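Local coordinates for myosin-2 (Saccharomyces cerevisiae, PDB 2F6H), which carries organelles and other cargoes along polarized actin cables, gripping receptor proteins on them with the globular tail domain that this chain represents, at residues A[160-165]-A[233-238]; A[164-169]-A[209-214]. All blocks are in the same frame, centred on the assembly; numbering follows the deposited sequence.

Contact 1: A[160-165]-A[233-238]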
# COMPACT_ATOMS: atom_id res chain seq x y z
N LYS A 160 -1.04 5.27 4.39
CA LYS A 160 -0.55 6.23 5.38
C LYS A 160 0.02 5.56 6.62
O LYS A 160 1.06 5.98 7.12
CB LYS A 160 -1.65 7.22 5.79
CG LYS A 160 -1.17 8.33 6.73
CD LYS A 160 -2.35 9.28 7.13
CE LYS A 160 -2.61 10.34 6.09
NZ LYS A 160 -1.33 10.81 5.50
N LYS A 161 -0.67 4.54 7.12
CA LYS A 161 -0.19 3.75 8.24
C LYS A 161 1.17 3.08 7.93
O LYS A 161 2.00 2.94 8.83
CB LYS A 161 -1.21 2.67 8.63
CG LYS A 161 -2.46 3.24 9.28
CD LYS A 161 -3.46 2.14 9.59
CE LYS A 161 -4.76 2.66 10.15
NZ LYS A 161 -4.74 2.59 11.64
N LEU A 162 1.35 2.69 6.68
CA LEU A 162 2.57 2.03 6.24
C LEU A 162 3.70 3.05 6.28
O LEU A 162 4.80 2.75 6.72
CB LEU A 162 2.44 1.51 4.81
CG LEU A 162 2.23 0.04 4.51
CD1 LEU A 162 1.69 -0.68 5.74
CD2 LEU A 162 1.27 -0.15 3.35
N GLN A 163 3.41 4.27 5.77
CA GLN A 163 4.37 5.36 5.81
C GLN A 163 4.80 5.68 7.24
O GLN A 163 5.99 5.86 7.50
CB GLN A 163 3.78 6.59 5.18
CG GLN A 163 3.67 6.52 3.67
CD GLN A 163 3.16 7.81 3.06
OE1 GLN A 163 2.45 8.57 3.69
NE2 GLN A 163 3.53 8.07 1.82
N LYS A 164 3.84 5.75 8.16
CA LYS A 164 4.10 6.04 9.56
C LYS A 164 5.03 4.98 10.19
O LYS A 164 5.93 5.35 10.92
CB LYS A 164 2.79 6.10 10.35
CG LYS A 164 2.16 7.50 10.51
CD LYS A 164 2.26 8.38 9.28
CE LYS A 164 1.57 9.75 9.49
NZ LYS A 164 0.22 9.69 10.15
N GLN A 165 4.79 3.69 9.88
CA GLN A 165 5.65 2.58 10.34
C GLN A 165 7.06 2.66 9.80
O GLN A 165 7.98 2.32 10.49
CB GLN A 165 5.11 1.20 9.94
CG GLN A 165 3.95 0.71 10.78
CD GLN A 165 3.85 -0.83 10.89
OE1 GLN A 165 3.12 -1.33 11.75
NE2 GLN A 165 4.55 -1.56 10.02
N THR A 233 6.72 1.65 -4.70
CA THR A 233 7.24 2.89 -5.25
C THR A 233 6.89 4.11 -4.40
O THR A 233 7.70 5.02 -4.23
CB THR A 233 6.69 3.12 -6.69
OG1 THR A 233 7.19 2.11 -7.55
CG2 THR A 233 7.16 4.42 -7.25
N THR A 234 5.66 4.14 -3.89
CA THR A 234 5.22 5.22 -3.02
C THR A 234 6.05 5.17 -1.74
O THR A 234 6.54 6.20 -1.26
CB THR A 234 3.73 5.09 -2.64
OG1 THR A 234 2.92 5.21 -3.80
CG2 THR A 234 3.32 6.18 -1.61
N LEU A 235 6.23 3.96 -1.21
CA LEU A 235 6.99 3.78 0.02
C LEU A 235 8.49 4.06 -0.12
O LEU A 235 9.07 4.65 0.76
CB LEU A 235 6.75 2.38 0.59
CG LEU A 235 5.28 2.14 1.06
CD1 LEU A 235 5.10 0.70 1.50
CD2 LEU A 235 4.90 3.04 2.19
N LEU A 236 9.11 3.65 -1.22
CA LEU A 236 10.55 3.92 -1.41
C LEU A 236 10.86 5.39 -1.61
O LEU A 236 11.88 5.88 -1.15
CB LEU A 236 11.13 3.13 -2.59
CG LEU A 236 11.31 1.63 -2.37
CD1 LEU A 236 11.48 0.97 -3.70
CD2 LEU A 236 12.48 1.31 -1.46
N ASN A 237 10.00 6.07 -2.36
CA ASN A 237 10.10 7.52 -2.52
C ASN A 237 9.97 8.29 -1.19
O ASN A 237 10.66 9.31 -0.96
CB ASN A 237 8.99 7.99 -3.46
CG ASN A 237 9.37 7.85 -4.91
OD1 ASN A 237 10.48 8.22 -5.32
ND2 ASN A 237 8.43 7.38 -5.73
N TYR A 238 9.05 7.82 -0.35
CA TYR A 238 8.89 8.32 1.03
C TYR A 238 10.14 8.11 1.90
O TYR A 238 10.64 9.06 2.49
CB TYR A 238 7.68 7.65 1.68
CG TYR A 238 7.26 8.28 2.99
CD1 TYR A 238 6.61 9.53 3.01
CD2 TYR A 238 7.45 7.61 4.19
CE1 TYR A 238 6.20 10.10 4.20
CE2 TYR A 238 7.04 8.20 5.43
CZ TYR A 238 6.43 9.44 5.41
OH TYR A 238 5.99 10.00 6.59
O HOH W 1 2.96 10.04 6.24
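Gln163 lies along one face of the Tyr238 ring, and this stacking of an amide on an aromatic ring dominates the contact. The amide plane is tilted only 15° from the ring. The glutamine runs diagonally over the ring: CB sits above the rim at CE2 as a CH-pi donor, 3.9 Å from the ring centroid, while NE2 lies above CD1 of Tyr238 at 3.6 Å. The reach follows from the torsions, since Tyr238 holds CG anti to its backbone N (chi1 -169°) and the Gln163 chain is extended beyond CG. At the corner under CB, CE2 of Tyr238 comes within 3.3 Å of the backbone O of Gln163.

Leu235 brings its CD2 methyl against CB of Leu162 at 3.9 Å and also against CG of Gln163, and CG2 of Thr234 touches NE2 of Gln163 at 3.9 Å.

Polar ends are met by other means. A water donates to OE1 of Gln163 at 3.0 Å and is hydrogen-bonded to Tyr238 OH, while NE2 of Gln163 gives its hydrogen bond to the backbone O of Glu375.

With no direct hydrogen bond between them, segments 160-165 and 233-238, whose axes cross at -35°, join helices 130-176 and 225-248 by stacking, leucine packing and a bridging water, and the amide held at both ends is probably restrained from turning off the ring.

Contact 2: A[164-169]-A[209-214]; sequences KQLQKK and TFFNSI
The amide end of Gln165 lies at the edge of the Phe210 ring, and its CB is 4.1 Å from CE1 of Phe210. The next residue, Leu166, takes a face of that ring instead. Its CD2 methyl stands over the rim as a CH-pi donor, 4.2 Å from the ring centroid and 25° off the normal, while CG presses on CE2 of Phe210 at 3.7 Å. The other methyl, CD1, turns to Phe211 and meets CZ at 4.1 Å, so the leucine fork spans two consecutive aromatic residues. This is antiparallel helix packing within the elongated, all-helical cargo-binding tail: segments 164-169 and 209-214, on helices 130-176 and 204-220, run at 157° to each other, their local axes 12.3 Å apart, a separation bridged by large side chains. Phe210 crosses it with CG anti to the backbone N (chi1 -180°), and Ile94 of helix 93-120 also packs on it. Replacing Phe210 with an alanine would probably open a gap beneath Leu166 and leave its CD2 methyl without the ring face it rests on. One turn after Gln165, Lys169 lays its aliphatic chain obliquely by the ring, CE 4.4 Å from CD1 of Phe210.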
# COMPACT_ATOMS: atom_id res chain seq x y z
N LYS A 164 3.84 5.75 8.16
CA LYS A 164 4.10 6.04 9.56
C LYS A 164 5.03 4.98 10.19
O LYS A 164 5.93 5.35 10.92
CB LYS A 164 2.79 6.10 10.35
CG LYS A 164 2.16 7.50 10.51
CD LYS A 164 2.26 8.38 9.28
CE LYS A 164 1.57 9.75 9.49
NZ LYS A 164 0.22 9.69 10.15
N GLN A 165 4.79 3.69 9.88
CA GLN A 165 5.65 2.58 10.34
C GLN A 165 7.06 2.66 9.80
O GLN A 165 7.98 2.32 10.49
CB GLN A 165 5.11 1.20 9.94
CG GLN A 165 3.95 0.71 10.78
CD GLN A 165 3.85 -0.83 10.89
OE1 GLN A 165 3.12 -1.33 11.75
NE2 GLN A 165 4.55 -1.56 10.02
N LEU A 166 7.20 3.08 8.54
CA LEU A 166 8.52 3.37 7.96
C LEU A 166 9.20 4.62 8.51
O LEU A 166 10.40 4.65 8.66
CB LEU A 166 8.41 3.53 6.45
CG LEU A 166 8.52 2.29 5.57
CD1 LEU A 166 8.49 2.77 4.12
CD2 LEU A 166 9.78 1.48 5.87
N GLN A 167 8.45 5.69 8.72
CA GLN A 167 9.01 6.83 9.45
C GLN A 167 9.75 6.30 10.70
O GLN A 167 10.92 6.58 10.94
CB GLN A 167 7.89 7.78 9.86
CG GLN A 167 8.33 9.13 10.41
CD GLN A 167 8.42 10.15 9.34
OE1 GLN A 167 7.67 10.07 8.37
NE2 GLN A 167 9.35 11.11 9.48
N LYS A 168 9.05 5.48 11.46
CA LYS A 168 9.57 4.97 12.73
C LYS A 168 10.80 4.06 12.59
O LYS A 168 11.74 4.20 13.36
CB LYS A 168 8.44 4.23 13.45
CG LYS A 168 8.74 3.81 14.86
CD LYS A 168 7.60 2.91 15.32
CE LYS A 168 7.55 2.86 16.83
NZ LYS A 168 6.99 1.56 17.25
N LYS A 169 10.81 3.15 11.61
CA LYS A 169 11.92 2.22 11.45
C LYS A 169 13.06 2.76 10.57
O LYS A 169 14.24 2.56 10.88
CB LYS A 169 11.45 0.89 10.87
CG LYS A 169 10.31 0.15 11.60
CD LYS A 169 9.92 -1.14 10.80
CE LYS A 169 8.59 -1.76 11.28
NZ LYS A 169 8.67 -2.23 12.70
N THR A 209 12.60 -6.98 5.84
CA THR A 209 11.49 -7.77 6.35
C THR A 209 10.15 -7.11 6.06
O THR A 209 9.21 -7.77 5.64
CB THR A 209 11.65 -7.98 7.84
OG1 THR A 209 12.81 -8.75 8.06
CG2 THR A 209 10.46 -8.72 8.44
N PHE A 210 10.08 -5.79 6.27
CA PHE A 210 8.88 -4.99 5.99
C PHE A 210 8.48 -5.12 4.52
O PHE A 210 7.35 -5.50 4.18
CB PHE A 210 9.19 -3.53 6.37
CG PHE A 210 8.07 -2.58 6.16
CD1 PHE A 210 7.12 -2.38 7.13
CD2 PHE A 210 7.98 -1.86 4.98
CE1 PHE A 210 6.09 -1.48 6.93
CE2 PHE A 210 6.97 -0.94 4.79
CZ PHE A 210 6.03 -0.75 5.76
N PHE A 211 9.43 -4.84 3.64
CA PHE A 211 9.19 -4.92 2.20
C PHE A 211 8.92 -6.35 1.69
O PHE A 211 8.09 -6.55 0.80
CB PHE A 211 10.35 -4.26 1.45
CG PHE A 211 10.27 -2.75 1.44
CD1 PHE A 211 9.40 -2.10 0.56
CD2 PHE A 211 11.04 -1.98 2.30
CE1 PHE A 211 9.29 -0.70 0.55
CE2 PHE A 211 10.94 -0.56 2.29
CZ PHE A 211 10.05 0.06 1.41
N ASN A 212 9.64 -7.33 2.24
CA ASN A 212 9.36 -8.76 1.98
C ASN A 212 7.97 -9.14 2.39
O ASN A 212 7.34 -9.93 1.72
CB ASN A 212 10.35 -9.67 2.71
CG ASN A 212 11.69 -9.76 2.01
OD1 ASN A 212 11.75 -9.68 0.78
ND2 ASN A 212 12.77 -9.93 2.78
N SER A 213 7.49 -8.62 3.51
CA SER A 213 6.13 -8.90 3.96
C SER A 213 5.13 -8.32 2.95
O SER A 213 4.16 -8.97 2.57
CB SER A 213 5.92 -8.33 5.35
OG SER A 213 4.65 -8.67 5.91
N ILE A 214 5.35 -7.09 2.49
CA ILE A 214 4.46 -6.52 1.46
C ILE A 214 4.46 -7.42 0.20
O ILE A 214 3.42 -7.78 -0.31
CB ILE A 214 4.86 -5.10 1.07
CG1 ILE A 214 4.65 -4.14 2.25
CG2 ILE A 214 4.05 -4.63 -0.18
CD1 ILE A 214 5.12 -2.74 2.00

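Both contacts draw on helix 130-176, which meets helix 225-248 in contact 1 and helix 204-220 in contact 2; these two partners follow each other in the chain. Both interfaces are largely buried, their centres 8 Å apart, but their chemistry differs. Contact 1, nearer the centre of the folded chain, mixes a polar amide and a water with its packing, whereas contact 2 is mainly leucine against phenylalanine, with a lysine and a glutamine at its partly exposed side. They also touch directly: CD1 of Leu235 packs on CD1 of Ile214 at 3.5 Å, joining the two partner helices, and Leu166 CD1 reaches the backbone O of Leu235.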